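Local coordinates for protein pyruvate kinase (Pyrobaculum aerophilum, PDB 3QTG) that catalyses the last step of glycolysis, the transfer of a phosphoryl group from phosphoenolpyruvate to ADP, yielding pyruvate and ATP, at residues Glu170-Tyr174 with Thr233-Val237. Sequence-based numbering, arbitrary orientation.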
# COMPACT_ATOMS: atom_id res chain seq x y z
N GLU A 170 3.52 27.91 -36.08
CA GLU A 170 4.04 26.78 -35.29
C GLU A 170 4.22 27.14 -33.82
O GLU A 170 5.02 28.02 -33.49
CB GLU A 170 5.37 26.34 -35.89
CG GLU A 170 5.97 25.06 -35.30
CD GLU A 170 7.26 24.70 -36.00
OE1 GLU A 170 8.26 25.39 -35.76
OE2 GLU A 170 7.25 23.74 -36.81
N GLY A 171 3.47 26.47 -32.94
CA GLY A 171 3.55 26.69 -31.49
C GLY A 171 2.91 27.95 -30.94
O GLY A 171 3.10 28.27 -29.76
N LYS A 172 2.15 28.67 -31.78
CA LYS A 172 1.44 29.89 -31.35
C LYS A 172 -0.05 29.75 -31.55
O LYS A 172 -0.50 29.17 -32.53
CB LYS A 172 1.93 31.15 -32.09
CG LYS A 172 3.38 31.52 -31.87
CD LYS A 172 3.64 32.07 -30.49
CE LYS A 172 5.11 32.40 -30.32
NZ LYS A 172 5.44 33.75 -30.88
N ASP A 173 -0.81 30.30 -30.62
CA ASP A 173 -2.26 30.37 -30.72
C ASP A 173 -2.71 31.76 -31.17
O ASP A 173 -2.14 32.77 -30.77
CB ASP A 173 -2.89 30.08 -29.36
CG ASP A 173 -2.69 28.65 -28.92
OD1 ASP A 173 -3.73 28.01 -28.60
OD2 ASP A 173 -1.53 28.17 -28.89
N TYR A 174 -3.75 31.79 -31.99
CA TYR A 174 -4.39 33.05 -32.34
C TYR A 174 -5.44 33.52 -31.32
O TYR A 174 -6.34 32.77 -30.95
CB TYR A 174 -5.06 32.94 -33.70
CG TYR A 174 -4.16 32.60 -34.87
CD1 TYR A 174 -2.94 33.25 -35.09
CD2 TYR A 174 -4.57 31.64 -35.79
CE1 TYR A 174 -2.14 32.93 -36.20
CE2 TYR A 174 -3.80 31.32 -36.88
CZ TYR A 174 -2.60 31.97 -37.09
OH TYR A 174 -1.87 31.63 -38.19
N THR A 233 -3.80 22.60 -29.71
CA THR A 233 -2.72 23.58 -29.72
C THR A 233 -1.94 23.62 -28.43
O THR A 233 -2.38 23.12 -27.39
CB THR A 233 -3.24 25.01 -29.93
OG1 THR A 233 -3.97 25.42 -28.77
CG2 THR A 233 -4.11 25.14 -31.20
N LYS A 234 -0.79 24.26 -28.50
CA LYS A 234 0.03 24.51 -27.33
C LYS A 234 -0.73 25.27 -26.23
O LYS A 234 -0.56 24.98 -25.04
CB LYS A 234 1.29 25.27 -27.78
CG LYS A 234 2.45 25.20 -26.84
CD LYS A 234 3.74 25.54 -27.58
CE LYS A 234 4.59 24.30 -27.79
NZ LYS A 234 5.84 24.61 -28.56
N GLY A 235 -1.57 26.22 -26.63
CA GLY A 235 -2.34 27.03 -25.69
C GLY A 235 -3.38 26.21 -24.96
O GLY A 235 -3.64 26.44 -23.77
N ALA A 236 -3.96 25.24 -25.66
CA ALA A 236 -4.88 24.27 -25.03
C ALA A 236 -4.14 23.36 -24.02
O ALA A 236 -4.61 23.12 -22.90
CB ALA A 236 -5.58 23.43 -26.10
N VAL A 237 -2.96 22.88 -24.43
CA VAL A 237 -2.14 22.07 -23.55
C VAL A 237 -1.68 22.86 -22.30
O VAL A 237 -1.68 22.32 -21.23
CB VAL A 237 -0.95 21.37 -24.31
CG1 VAL A 237 -0.04 20.58 -23.32
CG2 VAL A 237 -1.49 20.44 -25.40
O HOH W 1 -0.03 26.42 -30.43
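Asp173 presents both carboxylate oxygens to the first turn of the helix that begins at Lys234. Asp173 OD1 takes the hydroxyl hydrogen of Thr233 OG1 at 2.6 Å, and Asp173 OD2 accepts from Gly235 N at 3.0 Å. Both donors come from the syn side, lying 22° and 31° out of the carboxylate plane. The second bond is bent. With Thr233 OG1 set between its own backbone N and carbonyl carbon (chi1 69°), it also accepts the N-H of Ala236, 3.1 Å from N to OG1, the N-cap bond of this helix, so one oxygen both caps the turn and donates to Asp173. A water links Lys234 N, the first amide of the helix, to Asp173 OD2, donating to the latter at 2.8 Å. The helix N-terminus would probably stabilise the negative charge of the Asp173 carboxylate. Alongside, the Lys234 chain passes Gly171, its CD 3.6 Å from Gly171 O. With an alanine at Asp173, the loop would probably lose its direct hydrogen bonds to the helix start. Thr233 follows Glu232, a probable magnesium ligand. The bonds join 170-174, leaving the small beta domain, to a capped helix start at the C-terminal mouth of the pyruvate kinase TIM barrel, beside the probable active site.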